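Local atomic coordinates of putative deoxyribonuclease yjjV (Escherichia coli, PDB entry 1ZZM), a protein that probably hydrolyses ester bonds as a TatD-type, metal-dependent hydrolase that binds two divalent metal cations per subunit. Residues 64-75 with 108-119. Sequence-based numbering, arbitrary orientation.
Sequences GLHPGMLEKHSD and QFERQQWLLDEQ. With ZN (zinc ion), chain D.
Pro67 and Gln112 mark where the two backbones run closest, 6.3 Å between their CA atoms, as the 3-10 turn 67-72 and the loop around it lie against one side of helix 109-125. Leu115 and Leu70 form the apolar middle, their side chains alongside and pointing opposite ways, with Leu115 CD2 3.7 Å from Leu70 CD1. The same Leu115 methyl comes obliquely to the His73 imidazole, 3.4 Å from His73 CD2, while Leu115 CD1 meets Leu65 CD1. Leu65 CB sits over one face of that imidazole and Met69 O over the other; in its plane, His73 NE2 donates to His66 O (2.7 Å), which fixes the ring's rotation. Arg111, CG anti to the backbone N (chi1 179°) and extended to NE, carries its guanidinium past Leu70 so that NH2 donates to His73 O (3.1 Å) from above the carbonyl plane. Water 1 joins Arg111 NE to Leu70 O, and water 2 joins NH2 to Asp75 OD1. A leucine in place of Arg111 would probably leave His73 O without its cross-segment donor and break both water bridges. Gln112 OE1 accepts from Asp101 N and NE2 donates to Pro107 O, holding OE1 against Pro67 CB, where the contact borders the metal ligands Glu97 and His133. Leucine packing thus fixes this TIM-barrel loop to its helix, while Arg111 and water satisfy the rim carbonyls.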
ATOM      1  N   GLY A  64      -0.949   5.749  10.142  1.00 10.04           N
ATOM      2  CA  GLY A  64       0.458   6.028  10.101  1.00  9.79           C
ATOM      3  C   GLY A  64       0.643   7.421   9.541  1.00 11.04           C
ATOM      4  O   GLY A  64      -0.324   8.072   9.080  1.00 12.24           O
ATOM      5  N   LEU A  65       1.898   7.845   9.512  1.00  6.49           N
ATOM      6  CA  LEU A  65       2.262   9.194   9.069  1.00 11.04           C
ATOM      7  C   LEU A  65       3.160   9.114   7.819  1.00 10.39           C
ATOM      8  O   LEU A  65       4.287   8.667   7.905  1.00  9.31           O
ATOM      9  CB  LEU A  65       2.994   9.857  10.242  1.00  9.66           C
ATOM     10  CG  LEU A  65       2.283   9.803  11.614  1.00  9.69           C
ATOM     11  CD1 LEU A  65       3.212  10.327  12.709  1.00 11.25           C
ATOM     12  CD2 LEU A  65       1.013  10.659  11.603  1.00  7.92           C
ATOM     13  N   HIS A  66       2.615   9.573   6.684  1.00 12.01           N
ATOM     14  CA  HIS A  66       3.223   9.560   5.354  1.00 11.27           C
ATOM     15  C   HIS A  66       4.391  10.538   5.212  1.00  9.36           C
ATOM     16  O   HIS A  66       4.307  11.685   5.657  1.00 14.02           O
ATOM     17  CB  HIS A  66       2.100   9.862   4.333  1.00  8.57           C
ATOM     18  CG  HIS A  66       2.428   9.491   2.915  1.00 13.30           C
ATOM     19  ND1 HIS A  66       3.457  10.075   2.208  1.00 15.60           N
ATOM     20  CD2 HIS A  66       1.780   8.685   2.035  1.00 15.20           C
ATOM     21  CE1 HIS A  66       3.430   9.651   0.954  1.00 15.90           C
ATOM     22  NE2 HIS A  66       2.418   8.808   0.823  1.00 17.83           N
ATOM     23  N   PRO A  67       5.512  10.101   4.599  1.00  9.21           N
ATOM     24  CA  PRO A  67       6.658  11.009   4.456  1.00 10.07           C
ATOM     25  C   PRO A  67       6.334  12.254   3.634  1.00 12.33           C
ATOM     26  O   PRO A  67       6.953  13.309   3.824  1.00 11.82           O
ATOM     27  CB  PRO A  67       7.738  10.126   3.811  1.00  8.22           C
ATOM     28  CG  PRO A  67       6.942   9.086   3.033  1.00  5.99           C
ATOM     29  CD  PRO A  67       5.785   8.785   3.983  1.00  9.66           C
ATOM     30  N   GLY A  68       5.342  12.122   2.762  1.00 12.32           N
ATOM     31  CA  GLY A  68       4.946  13.248   1.913  1.00 13.56           C
ATOM     32  C   GLY A  68       4.286  14.358   2.705  1.00 15.28           C
ATOM     33  O   GLY A  68       4.191  15.486   2.242  1.00 18.41           O
ATOM     34  N   MET A  69       3.829  14.045   3.907  1.00 13.54           N
ATOM     35  CA  MET A  69       3.193  15.022   4.788  1.00 14.25           C
ATOM     36  C   MET A  69       4.091  15.318   6.003  1.00 15.40           C
ATOM     37  O   MET A  69       3.604  15.713   7.071  1.00 14.83           O
ATOM     38  CB  MET A  69       1.846  14.475   5.287  1.00 13.56           C
ATOM     39  CG  MET A  69       0.737  14.477   4.234  1.00 17.32           C
ATOM     40  SD  MET A  69       0.956  13.326   2.862  1.00 24.12           S
ATOM     41  CE  MET A  69      -0.693  13.520   2.009  1.00 21.05           C
ATOM     42  N   LEU A  70       5.396  15.158   5.829  1.00 14.07           N
ATOM     43  CA  LEU A  70       6.332  15.348   6.939  1.00 15.76           C
ATOM     44  C   LEU A  70       6.131  16.628   7.735  1.00 17.07           C
ATOM     45  O   LEU A  70       6.239  16.629   8.964  1.00 15.45           O
ATOM     46  CB  LEU A  70       7.789  15.282   6.442  1.00 15.26           C
ATOM     47  CG  LEU A  70       8.813  15.327   7.589  1.00 16.10           C
ATOM     48  CD1 LEU A  70       8.608  14.119   8.473  1.00 22.52           C
ATOM     49  CD2 LEU A  70      10.238  15.354   7.060  1.00 20.25           C
ATOM     50  N   GLU A  71       5.814  17.717   7.038  1.00 16.52           N
ATOM     51  CA  GLU A  71       5.647  18.996   7.703  1.00 22.00           C
ATOM     52  C   GLU A  71       4.520  19.030   8.716  1.00 20.76           C
ATOM     53  O   GLU A  71       4.523  19.876   9.605  1.00 19.49           O
ATOM     54  CB  GLU A  71       5.434  20.108   6.667  1.00 26.61           C
ATOM     55  CG  GLU A  71       6.630  20.331   5.745  1.00 34.88           C
ATOM     56  CD  GLU A  71       6.444  21.560   4.837  1.00 42.88           C
ATOM     57  OE1 GLU A  71       5.327  21.745   4.284  1.00 45.09           O
ATOM     58  OE2 GLU A  71       7.416  22.338   4.673  1.00 46.85           O
ATOM     59  N   LYS A  72       3.574  18.098   8.598  1.00 18.07           N
ATOM     60  CA  LYS A  72       2.435  18.040   9.490  1.00 17.21           C
ATOM     61  C   LYS A  72       2.635  17.128  10.701  1.00 18.06           C
ATOM     62  O   LYS A  72       1.866  17.184  11.647  1.00 15.81           O
ATOM     63  CB  LYS A  72       1.202  17.567   8.705  1.00 20.58           C
ATOM     64  CG  LYS A  72       0.783  18.487   7.561  1.00 24.10           C
ATOM     65  CD  LYS A  72      -0.181  17.762   6.621  1.00 30.40           C
ATOM     66  CE  LYS A  72      -1.213  18.716   5.982  1.00 34.22           C
ATOM     67  NZ  LYS A  72      -2.142  17.989   5.053  1.00 31.50           N
ATOM     68  N   HIS A  73       3.679  16.313  10.697  1.00 16.19           N
ATOM     69  CA  HIS A  73       3.893  15.365  11.787  1.00 17.92           C
ATOM     70  C   HIS A  73       4.687  15.895  12.965  1.00 19.73           C
ATOM     71  O   HIS A  73       5.834  16.349  12.818  1.00 19.46           O
ATOM     72  CB  HIS A  73       4.569  14.097  11.247  1.00 16.45           C
ATOM     73  CG  HIS A  73       3.928  13.566  10.001  1.00 13.93           C
ATOM     74  ND1 HIS A  73       2.562  13.567   9.813  1.00 12.44           N
ATOM     75  CD2 HIS A  73       4.461  12.978   8.902  1.00 13.84           C
ATOM     76  CE1 HIS A  73       2.278  13.000   8.651  1.00 11.25           C
ATOM     77  NE2 HIS A  73       3.412  12.629   8.077  1.00 14.88           N
ATOM     78  N   SER A  74       4.068  15.813  14.137  1.00 18.81           N
ATOM     79  CA  SER A  74       4.674  16.287  15.390  1.00 21.56           C
ATOM     80  C   SER A  74       4.702  15.145  16.390  1.00 21.51           C
ATOM     81  O   SER A  74       4.212  14.058  16.095  1.00 21.03           O
ATOM     82  CB  SER A  74       3.850  17.436  15.979  1.00 19.98           C
ATOM     83  OG  SER A  74       2.506  17.033  16.238  1.00 22.78           O
ATOM     84  N   ASP A  75       5.281  15.387  17.568  1.00 22.48           N
ATOM     85  CA  ASP A  75       5.313  14.351  18.601  1.00 20.81           C
ATOM     86  C   ASP A  75       3.862  14.054  18.989  1.00 19.89           C
ATOM     87  O   ASP A  75       3.532  12.935  19.411  1.00 17.76           O
ATOM     88  CB  ASP A  75       6.108  14.810  19.836  1.00 25.13           C
ATOM     89  CG  ASP A  75       7.615  14.842  19.587  1.00 31.62           C
ATOM     90  OD1 ASP A  75       8.110  14.141  18.668  1.00 35.15           O
ATOM     91  OD2 ASP A  75       8.319  15.556  20.323  1.00 36.01           O
ATOM     92  N   GLN A 108      14.312  16.588   3.853  1.00 11.96           N
ATOM     93  CA  GLN A 108      14.513  16.415   5.304  1.00 12.58           C
ATOM     94  C   GLN A 108      14.620  14.906   5.584  1.00 10.21           C
ATOM     95  O   GLN A 108      13.916  14.347   6.425  1.00 12.35           O
ATOM     96  CB  GLN A 108      13.349  17.025   6.060  1.00 13.81           C
ATOM     97  CG  GLN A 108      13.307  18.552   5.964  1.00 15.83           C
ATOM     98  CD  GLN A 108      12.105  19.154   6.648  1.00 24.01           C
ATOM     99  OE1 GLN A 108      11.889  18.951   7.848  1.00 24.77           O
ATOM    100  NE2 GLN A 108      11.316  19.915   5.895  1.00 27.00           N
ATOM    101  N   PHE A 109      15.514  14.273   4.844  1.00 13.76           N
ATOM    102  CA  PHE A 109      15.716  12.823   4.915  1.00 13.38           C
ATOM    103  C   PHE A 109      16.062  12.240   6.283  1.00 10.93           C
ATOM    104  O   PHE A 109      15.582  11.155   6.613  1.00  8.89           O
ATOM    105  CB  PHE A 109      16.758  12.421   3.857  1.00 14.11           C
ATOM    106  CG  PHE A 109      16.707  10.963   3.465  1.00 14.23           C
ATOM    107  CD1 PHE A 109      15.493  10.327   3.265  1.00 13.59           C
ATOM    108  CD2 PHE A 109      17.884  10.241   3.290  1.00 16.19           C
ATOM    109  CE1 PHE A 109      15.454   8.966   2.893  1.00 16.25           C
ATOM    110  CE2 PHE A 109      17.858   8.885   2.920  1.00 18.53           C
ATOM    111  CZ  PHE A 109      16.632   8.255   2.724  1.00 17.27           C
ATOM    112  N   GLU A 110      16.896  12.916   7.066  1.00 12.56           N
ATOM    113  CA  GLU A 110      17.222  12.397   8.402  1.00 11.73           C
ATOM    114  C   GLU A 110      15.963  12.359   9.273  1.00 13.46           C
ATOM    115  O   GLU A 110      15.721  11.359   9.971  1.00  9.91           O
ATOM    116  CB  GLU A 110      18.298  13.255   9.104  1.00 16.61           C
ATOM    117  CG  GLU A 110      19.684  13.154   8.488  1.00 19.01           C
ATOM    118  CD  GLU A 110      20.367  11.812   8.750  1.00 22.88           C
ATOM    119  OE1 GLU A 110      20.095  11.187   9.800  1.00 22.11           O
ATOM    120  OE2 GLU A 110      21.184  11.385   7.910  1.00 22.17           O
ATOM    121  N   ARG A 111      15.166  13.430   9.261  1.00 10.81           N
ATOM    122  CA  ARG A 111      13.938  13.408  10.042  1.00 15.21           C
ATOM    123  C   ARG A 111      12.983  12.351   9.481  1.00 13.40           C
ATOM    124  O   ARG A 111      12.267  11.726  10.251  1.00 11.44           O
ATOM    125  CB  ARG A 111      13.208  14.757  10.056  1.00 18.05           C
ATOM    126  CG  ARG A 111      11.900  14.673  10.870  1.00 22.20           C
ATOM    127  CD  ARG A 111      11.440  16.027  11.375  1.00 27.30           C
ATOM    128  NE  ARG A 111      10.124  15.991  12.027  1.00 28.57           N
ATOM    129  CZ  ARG A 111       9.879  15.514  13.243  1.00 30.65           C
ATOM    130  NH1 ARG A 111      10.862  15.001  13.982  1.00 32.32           N
ATOM    131  NH2 ARG A 111       8.651  15.592  13.753  1.00 31.03           N
ATOM    132  N   GLN A 112      12.945  12.158   8.154  1.00 10.99           N
ATOM    133  CA  GLN A 112      12.060  11.110   7.609  1.00  9.96           C
ATOM    134  C   GLN A 112      12.432   9.763   8.203  1.00 11.79           C
ATOM    135  O   GLN A 112      11.554   8.939   8.532  1.00  9.13           O
ATOM    136  CB  GLN A 112      12.206  10.961   6.091  1.00 10.42           C
ATOM    137  CG  GLN A 112      11.573  12.074   5.266  1.00 11.78           C
ATOM    138  CD  GLN A 112      11.501  11.691   3.799  1.00 14.78           C
ATOM    139  OE1 GLN A 112      11.228  10.536   3.468  1.00 12.29           O
ATOM    140  NE2 GLN A 112      11.725  12.666   2.911  1.00 10.89           N
ATOM    141  N   GLN A 113      13.736   9.501   8.282  1.00  9.97           N
ATOM    142  CA  GLN A 113      14.171   8.207   8.825  1.00 10.86           C
ATOM    143  C   GLN A 113      13.883   8.053  10.301  1.00 10.78           C
ATOM    144  O   GLN A 113      13.550   6.952  10.765  1.00  9.22           O
ATOM    145  CB  GLN A 113      15.647   7.993   8.559  1.00  9.15           C
ATOM    146  CG  GLN A 113      15.885   7.858   7.062  1.00 12.91           C
ATOM    147  CD  GLN A 113      17.338   7.833   6.709  1.00 14.97           C
ATOM    148  OE1 GLN A 113      17.979   6.785   6.760  1.00 12.69           O
ATOM    149  NE2 GLN A 113      17.880   8.998   6.368  1.00 15.02           N
ATOM    150  N   TRP A 114      14.020   9.133  11.060  1.00 11.16           N
ATOM    151  CA  TRP A 114      13.727   9.002  12.503  1.00 11.36           C
ATOM    152  C   TRP A 114      12.239   8.685  12.647  1.00 12.04           C
ATOM    153  O   TRP A 114      11.827   7.821  13.455  1.00 12.03           O
ATOM    154  CB  TRP A 114      14.032  10.325  13.231  1.00 12.82           C
ATOM    155  CG  TRP A 114      13.672  10.280  14.666  1.00 16.82           C
ATOM    156  CD1 TRP A 114      14.422   9.741  15.678  1.00 17.28           C
ATOM    157  CD2 TRP A 114      12.469  10.760  15.264  1.00 19.65           C
ATOM    158  NE1 TRP A 114      13.756   9.862  16.877  1.00 22.11           N
ATOM    159  CE2 TRP A 114      12.552  10.481  16.651  1.00 21.23           C
ATOM    160  CE3 TRP A 114      11.328  11.401  14.768  1.00 19.94           C
ATOM    161  CZ2 TRP A 114      11.532  10.822  17.549  1.00 24.11           C
ATOM    162  CZ3 TRP A 114      10.317  11.739  15.660  1.00 25.24           C
ATOM    163  CH2 TRP A 114      10.428  11.448  17.039  1.00 19.21           C
ATOM    164  N   LEU A 115      11.424   9.387  11.868  1.00 11.05           N
ATOM    165  CA  LEU A 115       9.977   9.199  11.950  1.00 12.99           C
ATOM    166  C   LEU A 115       9.579   7.794  11.519  1.00 11.02           C
ATOM    167  O   LEU A 115       8.696   7.172  12.124  1.00 11.35           O
ATOM    168  CB  LEU A 115       9.243  10.247  11.098  1.00 11.51           C
ATOM    169  CG  LEU A 115       7.715  10.126  11.120  1.00 19.41           C
ATOM    170  CD1 LEU A 115       7.233  10.177  12.555  1.00 23.92           C
ATOM    171  CD2 LEU A 115       7.085  11.293  10.324  1.00 21.85           C
ATOM    172  N   LEU A 116      10.196   7.296  10.461  1.00 11.14           N
ATOM    173  CA  LEU A 116       9.915   5.922  10.038  1.00  9.96           C
ATOM    174  C   LEU A 116      10.260   4.939  11.167  1.00 10.04           C
ATOM    175  O   LEU A 116       9.487   4.043  11.478  1.00  9.34           O
ATOM    176  CB  LEU A 116      10.765   5.556   8.815  1.00 11.14           C
ATOM    177  CG  LEU A 116      10.760   4.092   8.383  1.00 12.27           C
ATOM    178  CD1 LEU A 116       9.346   3.704   7.854  1.00  9.42           C
ATOM    179  CD2 LEU A 116      11.834   3.868   7.330  1.00 11.06           C
ATOM    180  N   ASP A 117      11.422   5.096  11.789  1.00 10.99           N
ATOM    181  CA  ASP A 117      11.771   4.143  12.840  1.00 10.51           C
ATOM    182  C   ASP A 117      10.840   4.220  14.050  1.00 11.73           C
ATOM    183  O   ASP A 117      10.596   3.206  14.690  1.00  9.55           O
ATOM    184  CB  ASP A 117      13.244   4.288  13.247  1.00 11.33           C
ATOM    185  CG  ASP A 117      14.188   3.624  12.266  1.00 12.51           C
ATOM    186  OD1 ASP A 117      13.729   2.881  11.366  1.00 14.58           O
ATOM    187  OD2 ASP A 117      15.417   3.824  12.369  1.00 13.42           O
ATOM    188  N   GLU A 118      10.328   5.414  14.380  1.00 10.14           N
ATOM    189  CA  GLU A 118       9.393   5.536  15.489  1.00 11.69           C
ATOM    190  C   GLU A 118       8.142   4.711  15.184  1.00 12.69           C
ATOM    191  O   GLU A 118       7.554   4.091  16.069  1.00 11.08           O
ATOM    192  CB  GLU A 118       8.977   7.001  15.710  1.00 13.38           C
ATOM    193  CG  GLU A 118      10.042   7.868  16.403  1.00 18.53           C
ATOM    194  CD  GLU A 118      10.517   7.270  17.728  1.00 21.56           C
ATOM    195  OE1 GLU A 118       9.677   7.013  18.626  1.00 23.66           O
ATOM    196  OE2 GLU A 118      11.730   7.040  17.858  1.00 22.90           O
ATOM    197  N   GLN A 119       7.731   4.708  13.920  1.00 11.95           N
ATOM    198  CA  GLN A 119       6.531   3.967  13.553  1.00  9.77           C
ATOM    199  C   GLN A 119       6.811   2.490  13.414  1.00 11.13           C
ATOM    200  O   GLN A 119       5.935   1.671  13.678  1.00 10.47           O
ATOM    201  CB  GLN A 119       5.958   4.561  12.280  1.00  9.90           C
ATOM    202  CG  GLN A 119       5.489   5.968  12.554  1.00 10.44           C
ATOM    203  CD  GLN A 119       4.921   6.637  11.344  1.00  9.61           C
ATOM    204  OE1 GLN A 119       5.660   7.174  10.500  1.00 12.42           O
ATOM    205  NE2 GLN A 119       3.631   6.590  11.222  1.00  4.49           N
TER
HETATM  206 ZN    ZN D 403      16.304   2.443  11.403  1.00 14.43          ZN
HETATM  207  O   HOH W   1       8.296  17.358  10.627  1.00 29.35           O
HETATM  208  O   HOH W   2       7.770  14.418  15.784  1.00 48.32           O